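Local coordinates for biofilm-associated surface protein (Staphylococcus aureus, PDB 7C7U) that acts as a cell wall-anchored surface protein in biofilm formation, probably as a calcium-responsive switch that modulates functional amyloid assembly, at residues K247-A252 with T369-A374; E266-H271 with A292-D297; G579-S584 with S596-V601. One frame throughout, in Å; residues are numbered along the deposited sequence.

Contact 1. Residues K247-A252 with T369-A374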
loop_
_atom_site.group_PDB
_atom_site.type_symbol
_atom_site.label_atom_id
_atom_site.label_comp_id
_atom_site.label_asym_id
_atom_site.label_seq_id
_atom_site.Cartn_x
_atom_site.Cartn_y
_atom_site.Cartn_z
ATOM N N LYS A 247 -37.817 -17.167 19.873
ATOM C CA LYS A 247 -36.848 -18.137 19.368
ATOM C C LYS A 247 -37.179 -18.559 17.943
ATOM O O LYS A 247 -36.288 -18.653 17.090
ATOM C CB LYS A 247 -36.819 -19.377 20.268
ATOM C CG LYS A 247 -36.083 -19.220 21.583
ATOM C CD LYS A 247 -36.350 -20.443 22.460
ATOM C CE LYS A 247 -35.689 -20.326 23.817
ATOM N NZ LYS A 247 -34.214 -20.174 23.726
ATOM N N ALA A 248 -38.464 -18.797 17.655
ATOM C CA ALA A 248 -38.853 -19.290 16.337
ATOM C C ALA A 248 -38.749 -18.232 15.246
ATOM O O ALA A 248 -38.645 -18.584 14.071
ATOM C CB ALA A 248 -40.284 -19.839 16.373
ATOM N N ASN A 249 -38.797 -16.953 15.588
ATOM C CA ASN A 249 -38.738 -15.892 14.592
ATOM C C ASN A 249 -37.363 -15.229 14.510
ATOM O O ASN A 249 -37.252 -14.137 13.942
ATOM C CB ASN A 249 -39.799 -14.838 14.889
ATOM C CG ASN A 249 -41.202 -15.384 14.726
ATOM O OD1 ASN A 249 -41.401 -16.404 14.066
ATOM N ND2 ASN A 249 -42.176 -14.721 15.333
ATOM N N GLN A 250 -36.331 -15.848 15.076
ATOM C CA GLN A 250 -34.991 -15.266 15.029
ATOM C C GLN A 250 -34.515 -15.067 13.593
ATOM O O GLN A 250 -34.775 -15.882 12.703
ATOM C CB GLN A 250 -33.990 -16.143 15.774
ATOM C CG GLN A 250 -34.136 -16.139 17.284
ATOM C CD GLN A 250 -33.844 -14.799 17.934
ATOM O OE1 GLN A 250 -32.859 -14.134 17.621
ATOM N NE2 GLN A 250 -34.703 -14.400 18.868
ATOM N N TRP A 251 -33.819 -13.962 13.375
ATOM C CA TRP A 251 -33.207 -13.676 12.098
ATOM C C TRP A 251 -31.912 -14.479 11.919
ATOM O O TRP A 251 -31.351 -15.030 12.868
ATOM C CB TRP A 251 -32.900 -12.188 11.985
ATOM C CG TRP A 251 -34.091 -11.293 11.888
ATOM C CD1 TRP A 251 -35.425 -11.657 11.842
ATOM C CD2 TRP A 251 -34.066 -9.864 11.820
ATOM N NE1 TRP A 251 -36.219 -10.525 11.769
ATOM C CE2 TRP A 251 -35.415 -9.418 11.762
ATOM C CE3 TRP A 251 -33.042 -8.918 11.833
ATOM C CZ2 TRP A 251 -35.747 -8.077 11.669
ATOM C CZ3 TRP A 251 -33.378 -7.581 11.765
ATOM C CH2 TRP A 251 -34.719 -7.174 11.683
ATOM N N ALA A 252 -31.397 -14.485 10.689
ATOM C CA ALA A 252 -30.078 -15.055 10.431
ATOM C C ALA A 252 -29.182 -14.026 9.761
ATOM O O ALA A 252 -29.651 -13.201 8.975
ATOM C CB ALA A 252 -30.177 -16.305 9.546
ATOM N N THR A 369 -31.673 -11.988 7.136
ATOM C CA THR A 369 -32.905 -12.574 6.620
ATOM C C THR A 369 -33.826 -12.893 7.782
ATOM O O THR A 369 -33.373 -13.146 8.899
ATOM C CB THR A 369 -32.676 -13.880 5.832
ATOM O OG1 THR A 369 -31.855 -14.763 6.616
ATOM C CG2 THR A 369 -32.042 -13.607 4.460
ATOM N N ASP A 370 -35.135 -12.890 7.519
ATOM C CA ASP A 370 -36.043 -13.306 8.576
ATOM C C ASP A 370 -36.061 -14.833 8.650
ATOM O O ASP A 370 -35.368 -15.525 7.891
ATOM C CB ASP A 370 -37.442 -12.699 8.371
ATOM C CG ASP A 370 -38.174 -13.221 7.134
ATOM O OD1 ASP A 370 -37.794 -14.261 6.570
ATOM O OD2 ASP A 370 -39.186 -12.575 6.738
ATOM N N SER A 371 -36.897 -15.373 9.546
ATOM C CA SER A 371 -36.947 -16.823 9.736
ATOM C C SER A 371 -37.498 -17.572 8.526
ATOM O O SER A 371 -37.442 -18.804 8.510
ATOM C CB SER A 371 -37.766 -17.174 10.983
ATOM O OG SER A 371 -39.089 -16.667 10.918
ATOM N N LYS A 372 -38.007 -16.878 7.510
ATOM C CA LYS A 372 -38.430 -17.523 6.272
ATOM C C LYS A 372 -37.447 -17.298 5.123
ATOM O O LYS A 372 -37.743 -17.665 3.981
ATOM C CB LYS A 372 -39.828 -17.032 5.881
ATOM C CG LYS A 372 -40.871 -17.154 7.002
ATOM C CD LYS A 372 -42.283 -16.894 6.475
ATOM C CE LYS A 372 -43.365 -17.268 7.505
ATOM N NZ LYS A 372 -43.186 -16.514 8.787
ATOM N N GLY A 373 -36.280 -16.713 5.400
ATOM C CA GLY A 373 -35.271 -16.473 4.392
ATOM C C GLY A 373 -35.448 -15.209 3.576
ATOM O O GLY A 373 -34.666 -14.979 2.647
ATOM N N ALA A 374 -36.439 -14.387 3.882
ATOM C CA ALA A 374 -36.630 -13.147 3.149
ATOM C C ALA A 374 -35.687 -12.077 3.674
ATOM O O ALA A 374 -35.351 -12.055 4.856
ATOM C CB ALA A 374 -38.083 -12.677 3.242
HETATM O O HOH W 1 -38.468 -13.958 11.431
#
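At one end of the antiparallel pairing of strands 252-257 and 359-369, Ala252 and Thr369 form a hydrogen-bonded pair, and beyond them the two chains part into loops. Ala252 N gives its hydrogen to Thr369 O at 3.0 Å, while Thr369 N returns a bond of the same length to Ala252 O. Thr369 OG1 sits beside the methyl of Ala252 and is held by Asn254, the next but one residue of the partner strand.

Just outside the pair, Trp251 crosses the departing chain. Its CB lies 3.3 Å from Thr369 O, and ring atom CD1 lies 3.7 Å from Asp370 CA, an oblique approach to the backbone. The indole is fixed from elsewhere: NE1 bonds to Glu205, and Tyr243 meets the ring edge-to-face.

Farther out, water replaces direct backbone bonding. Water 1 donates to Asn249 O and accepts from Ser371 N, and it lies in the indole plane at the edge of Trp251. Ser371 CB touches two carbonyl oxygens of the facing loop, 3.5 Å from Ala248 O and 3.7 Å from Gln250 O.

The shape of this second loop is set by Asp370. With CG between its own backbone N and carbonyl carbon (chi1 67°), the carboxylate curls over the following residues, and OD1 is gripped by two amides from opposite faces of its plane: Lys372 N at 2.8 Å and Ala374 N at 3.0 Å. The other oxygen, OD2, bonds to Ser203, which ties the loop to a distant part of the chain. The bond from Lys372 N makes an Asx turn, here superposed on a type I beta turn from Asp370 to Gly373 where strand 359-369 ends.

Contact 2. Residues E266-H271 with A292-D297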
loop_
_atom_site.group_PDB
_atom_site.type_symbol
_atom_site.label_atom_id
_atom_site.label_comp_id
_atom_site.label_asym_id
_atom_site.label_seq_id
_atom_site.Cartn_x
_atom_site.Cartn_y
_atom_site.Cartn_z
ATOM N N GLU A 266 -7.592 -20.023 6.766
ATOM C CA GLU A 266 -7.521 -21.038 7.810
ATOM C C GLU A 266 -8.809 -21.105 8.623
ATOM O O GLU A 266 -9.248 -22.195 9.001
ATOM C CB GLU A 266 -6.347 -20.744 8.751
ATOM C CG GLU A 266 -6.198 -21.718 9.922
ATOM C CD GLU A 266 -5.899 -23.144 9.461
ATOM O OE1 GLU A 266 -6.840 -23.850 9.015
ATOM O OE2 GLU A 266 -4.711 -23.543 9.524
ATOM N N GLY A 267 -9.423 -19.961 8.899
ATOM C CA GLY A 267 -10.661 -19.957 9.656
ATOM C C GLY A 267 -11.439 -18.683 9.426
ATOM O O GLY A 267 -10.882 -17.652 9.032
ATOM N N VAL A 268 -12.744 -18.766 9.689
ATOM C CA VAL A 268 -13.681 -17.656 9.534
ATOM C C VAL A 268 -14.409 -17.451 10.854
ATOM O O VAL A 268 -14.925 -18.410 11.434
ATOM C CB VAL A 268 -14.690 -17.913 8.402
ATOM C CG1 VAL A 268 -15.589 -16.686 8.189
ATOM C CG2 VAL A 268 -13.974 -18.284 7.131
ATOM N N GLU A 269 -14.452 -16.207 11.325
ATOM C CA GLU A 269 -15.000 -15.892 12.639
ATOM C C GLU A 269 -15.912 -14.680 12.558
ATOM O O GLU A 269 -15.688 -13.768 11.758
ATOM C CB GLU A 269 -13.891 -15.582 13.651
ATOM C CG GLU A 269 -12.777 -16.623 13.698
ATOM C CD GLU A 269 -11.708 -16.275 14.730
ATOM O OE1 GLU A 269 -11.578 -15.079 15.082
ATOM O OE2 GLU A 269 -10.999 -17.196 15.182
ATOM N N LEU A 270 -16.897 -14.643 13.453
ATOM C CA LEU A 270 -17.764 -13.488 13.625
ATOM C C LEU A 270 -17.337 -12.710 14.857
ATOM O O LEU A 270 -17.178 -13.282 15.944
ATOM C CB LEU A 270 -19.226 -13.923 13.759
ATOM C CG LEU A 270 -20.261 -12.804 13.815
ATOM C CD1 LEU A 270 -20.384 -12.168 12.443
ATOM C CD2 LEU A 270 -21.616 -13.364 14.266
ATOM N N HIS A 271 -17.173 -11.404 14.696
ATOM C CA HIS A 271 -16.811 -10.539 15.806
ATOM C C HIS A 271 -17.904 -9.501 16.040
ATOM O O HIS A 271 -18.613 -9.087 15.114
ATOM C CB HIS A 271 -15.471 -9.841 15.545
ATOM C CG HIS A 271 -14.291 -10.747 15.680
ATOM N ND1 HIS A 271 -13.090 -10.330 16.219
ATOM C CD2 HIS A 271 -14.137 -12.057 15.384
ATOM C CE1 HIS A 271 -12.244 -11.342 16.233
ATOM N NE2 HIS A 271 -12.848 -12.399 15.724
ATOM N N ALA A 292 -18.289 -16.058 17.509
ATOM C CA ALA A 292 -18.612 -17.351 16.926
ATOM C C ALA A 292 -17.558 -17.731 15.902
ATOM O O ALA A 292 -16.865 -16.874 15.342
ATOM C CB ALA A 292 -19.993 -17.362 16.253
ATOM N N ASP A 293 -17.470 -19.037 15.657
ATOM C CA ASP A 293 -16.821 -19.580 14.474
ATOM C C ASP A 293 -17.852 -19.707 13.365
ATOM O O ASP A 293 -18.996 -20.102 13.611
ATOM C CB ASP A 293 -16.203 -20.947 14.773
ATOM C CG ASP A 293 -15.091 -20.862 15.801
ATOM O OD1 ASP A 293 -14.043 -20.267 15.483
ATOM O OD2 ASP A 293 -15.279 -21.353 16.938
ATOM N N LEU A 294 -17.455 -19.351 12.145
ATOM C CA LEU A 294 -18.359 -19.393 11.006
ATOM C C LEU A 294 -17.929 -20.476 10.030
ATOM O O LEU A 294 -16.736 -20.727 9.842
ATOM C CB LEU A 294 -18.405 -18.045 10.277
ATOM C CG LEU A 294 -18.891 -16.842 11.078
ATOM C CD1 LEU A 294 -18.621 -15.535 10.326
ATOM C CD2 LEU A 294 -20.391 -17.008 11.355
ATOM N N THR A 295 -18.906 -21.100 9.390
ATOM C CA THR A 295 -18.626 -22.057 8.335
ATOM C C THR A 295 -19.055 -21.480 6.995
ATOM O O THR A 295 -20.022 -20.711 6.911
ATOM C CB THR A 295 -19.329 -23.392 8.575
ATOM O OG1 THR A 295 -20.684 -23.298 8.137
ATOM C CG2 THR A 295 -19.294 -23.760 10.048
ATOM N N ILE A 296 -18.311 -21.856 5.950
ATOM C CA ILE A 296 -18.578 -21.465 4.572
ATOM C C ILE A 296 -18.645 -22.727 3.727
ATOM O O ILE A 296 -17.994 -23.729 4.036
ATOM C CB ILE A 296 -17.496 -20.504 4.033
ATOM C CG1 ILE A 296 -16.116 -20.945 4.527
ATOM C CG2 ILE A 296 -17.774 -19.069 4.447
ATOM C CD1 ILE A 296 -14.970 -20.335 3.773
ATOM N N ASP A 297 -19.437 -22.683 2.657
ATOM C CA ASP A 297 -19.517 -23.827 1.759
ATOM C C ASP A 297 -18.446 -23.684 0.675
ATOM O O ASP A 297 -17.602 -22.783 0.727
ATOM C CB ASP A 297 -20.938 -23.996 1.205
ATOM C CG ASP A 297 -21.380 -22.859 0.291
ATOM O OD1 ASP A 297 -20.544 -22.062 -0.177
ATOM O OD2 ASP A 297 -22.602 -22.754 0.039
HETATM O O HOH W 2 -14.145 -21.490 9.770
HETATM O O HOH W 3 -13.119 -20.272 13.041
#
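The carboxylate of Glu269 is set across from that of Asp293 on one face of an antiparallel sheet, and His271 presents its ring edge to Glu269 OE1. The NE2-H of His271 points in its ring plane at this oxygen, 3.0 Å away, and reaches it on its anti side, 18° out of the carboxylate plane. The His271 side chain also touches Arg326 and Val328 of the neighbouring strand. Glu269 OE2 and Asp293 OD1 stand 4.3 Å apart, and Lys290 makes a salt bridge to both, which probably offsets their repulsion.

Both segments belong to a five-stranded antiparallel sheet, in which strand 290-294 is the outermost and 265-272 the next one in. Leu270 N bonds to Ala292 O at 2.9 Å, and Leu294 N to Val268 O at 2.8 Å. Between them Glu269 and Asp293 form a non-hydrogen-bonded pair.

On the opposite face these two strands carry apolar side chains. Because CG of Leu294 is anti to its carbonyl carbon (chi1 -61°), the branch lies back across the facing strand: CD1 rests 3.6 Å from Glu269 C and 3.8 Å from Leu270 CB. Val268 meets Leu294 at about a right angle, CG1 on CB at 3.8 Å, and its CG2 touches Ile296 CD1. Tyr255 and Ile304 of the adjoining sheet cover Leu294 in turn.

Past this point the strands separate, and water 2 spans the gap, accepting from Val268 N and donating to Leu294 O at 2.7 Å.

Contact 3. Residues G579-S584 with S596-V601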
loop_
_atom_site.group_PDB
_atom_site.type_symbol
_atom_site.label_atom_id
_atom_site.label_comp_id
_atom_site.label_asym_id
_atom_site.label_seq_id
_atom_site.Cartn_x
_atom_site.Cartn_y
_atom_site.Cartn_z
ATOM N N GLY A 579 24.423 13.775 -14.028
ATOM C CA GLY A 579 24.899 13.078 -15.198
ATOM C C GLY A 579 26.388 13.198 -15.430
ATOM O O GLY A 579 26.942 12.414 -16.214
ATOM N N THR A 580 27.054 14.149 -14.780
ATOM C CA THR A 580 28.501 14.248 -14.911
ATOM C C THR A 580 29.166 13.034 -14.271
ATOM O O THR A 580 28.760 12.573 -13.200
ATOM C CB THR A 580 29.025 15.544 -14.281
ATOM O OG1 THR A 580 28.360 15.791 -13.037
ATOM C CG2 THR A 580 28.805 16.727 -15.216
ATOM N N VAL A 581 30.180 12.506 -14.945
ATOM C CA VAL A 581 30.848 11.279 -14.529
ATOM C C VAL A 581 32.171 11.644 -13.871
ATOM O O VAL A 581 32.910 12.499 -14.376
ATOM C CB VAL A 581 31.059 10.328 -15.717
ATOM C CG1 VAL A 581 31.844 9.105 -15.278
ATOM C CG2 VAL A 581 29.711 9.923 -16.304
ATOM N N LEU A 582 32.457 11.007 -12.737
ATOM C CA LEU A 582 33.618 11.305 -11.913
ATOM C C LEU A 582 34.532 10.092 -11.818
ATOM O O LEU A 582 34.062 8.961 -11.657
ATOM C CB LEU A 582 33.183 11.730 -10.511
ATOM C CG LEU A 582 32.320 12.986 -10.436
ATOM C CD1 LEU A 582 31.921 13.282 -8.997
ATOM C CD2 LEU A 582 33.076 14.149 -11.039
ATOM N N THR A 583 35.837 10.327 -11.929
ATOM C CA THR A 583 36.842 9.319 -11.624
ATOM C C THR A 583 37.907 9.953 -10.739
ATOM O O THR A 583 37.937 11.172 -10.543
ATOM C CB THR A 583 37.494 8.733 -12.886
ATOM O OG1 THR A 583 38.125 9.776 -13.640
ATOM C CG2 THR A 583 36.450 8.030 -13.759
ATOM N N SER A 584 38.790 9.116 -10.200
ATOM C CA SER A 584 39.854 9.633 -9.357
ATOM C C SER A 584 41.067 8.720 -9.441
ATOM O O SER A 584 40.962 7.533 -9.764
ATOM C CB SER A 584 39.395 9.775 -7.899
ATOM O OG SER A 584 38.887 8.545 -7.404
ATOM N N SER A 596 39.884 5.035 -10.168
ATOM C CA SER A 596 38.770 4.513 -9.393
ATOM C C SER A 596 37.608 4.130 -10.308
ATOM O O SER A 596 37.543 4.519 -11.479
ATOM C CB SER A 596 38.303 5.545 -8.367
ATOM O OG SER A 596 37.701 6.662 -9.002
ATOM N N ASP A 597 36.687 3.346 -9.758
ATOM C CA ASP A 597 35.400 3.151 -10.407
ATOM C C ASP A 597 34.733 4.504 -10.631
ATOM O O ASP A 597 34.819 5.408 -9.790
ATOM C CB ASP A 597 34.506 2.252 -9.553
ATOM C CG ASP A 597 35.031 0.832 -9.457
ATOM O OD1 ASP A 597 35.628 0.349 -10.443
ATOM O OD2 ASP A 597 34.837 0.193 -8.399
ATOM N N GLN A 598 34.080 4.649 -11.779
ATOM C CA GLN A 598 33.422 5.910 -12.087
ATOM C C GLN A 598 32.177 6.095 -11.221
ATOM O O GLN A 598 31.545 5.131 -10.781
ATOM C CB GLN A 598 33.049 5.975 -13.567
ATOM C CG GLN A 598 31.827 5.145 -13.957
ATOM C CD GLN A 598 31.327 5.470 -15.359
ATOM O OE1 GLN A 598 32.111 5.533 -16.311
ATOM N NE2 GLN A 598 30.020 5.692 -15.487
ATOM N N ILE A 599 31.846 7.358 -10.961
ATOM C CA ILE A 599 30.673 7.745 -10.190
ATOM C C ILE A 599 29.918 8.800 -10.986
ATOM O O ILE A 599 30.516 9.783 -11.441
ATOM C CB ILE A 599 31.051 8.284 -8.796
ATOM C CG1 ILE A 599 31.639 7.169 -7.937
ATOM C CG2 ILE A 599 29.845 8.883 -8.101
ATOM C CD1 ILE A 599 30.671 6.024 -7.693
ATOM N N THR A 600 28.617 8.595 -11.165
ATOM C CA THR A 600 27.776 9.530 -11.904
ATOM C C THR A 600 26.967 10.376 -10.931
ATOM O O THR A 600 26.326 9.842 -10.021
ATOM C CB THR A 600 26.844 8.796 -12.870
ATOM O OG1 THR A 600 27.619 7.979 -13.755
ATOM C CG2 THR A 600 26.041 9.794 -13.688
ATOM N N VAL A 601 27.005 11.694 -11.122
ATOM C CA VAL A 601 26.222 12.582 -10.277
ATOM C C VAL A 601 24.745 12.362 -10.571
ATOM O O VAL A 601 24.331 12.266 -11.733
ATOM C CB VAL A 601 26.636 14.045 -10.497
ATOM C CG1 VAL A 601 25.859 14.969 -9.562
ATOM C CG2 VAL A 601 28.144 14.204 -10.290
#
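Ser584 and Ser596 each place OG between the backbone N and the carbonyl carbon (chi1 55° and 68°), and these matching torsions turn the two hydroxyls onto each other across the strands. They hydrogen-bond with OG atoms 2.7 Å apart, and either could be the donor. Ser596 N bonds to Ser584 O at 2.8 Å, so backbone and side chain hold the same pair, buried beside Ile526.

A similar first torsion in Gln598 (chi1 76°) sends its extended chain back over Val581, whose CG1 lies 3.7 Å from the amide carbon CD. Thr583 CG2 leans on the Gln598 stem nearby. Val581 also faces Thr600 on this side of the sheet, the two being a non-hydrogen-bonded pair.

Leu582 and Ile599 occupy the reverse side, where both touch Ile526. Their backbones exchange two bonds, Leu582 N to Ile599 O at 2.6 Å and Ile599 N to Leu582 O at 2.8 Å. Leu582 O also receives the CA-H of Gln598, with CA at 3.1 Å. Leu582 CD1 reaches Val601 CG2 at 4.1 Å, with Leu576 covering both side chains.

At the far end Thr580 and Val601 lie side by side, pointing the same way, and Thr580 OG1 presses against Val601 CG2 at 3.2 Å, a tight fit. That hydroxyl is held by Glu577 O. Val601 N bonds to Thr580 O, and Gly579 N to Val601 O, extending the pairing past the regular strand. Such alternating pairs are those of an antiparallel beta hairpin, here the two strands 581-588 and 591-600 that finish a four-stranded sheet.

Contacts 1 and 2 are neighbours, their centres 20 Å apart and nearest atoms about 9 Å apart, whereas contact 3 lies on the opposite side of the chain's centre, about 76 Å and 60 Å from them between centres. Contact 2 is nested along the chain inside the loop closed by contact 1. The two lie in different antiparallel sheets, which pack together: side chains of residues 292-297 touch strands 252-257 and 301-305 of the sheet that contact 1 joins. Contact 3 comes last, in a separate sheet near the C-terminus. The calcium sites formed largely by residues 389-433 fall between, consistent with an elongated protein of beta-rich modules joined through a metal-bound region.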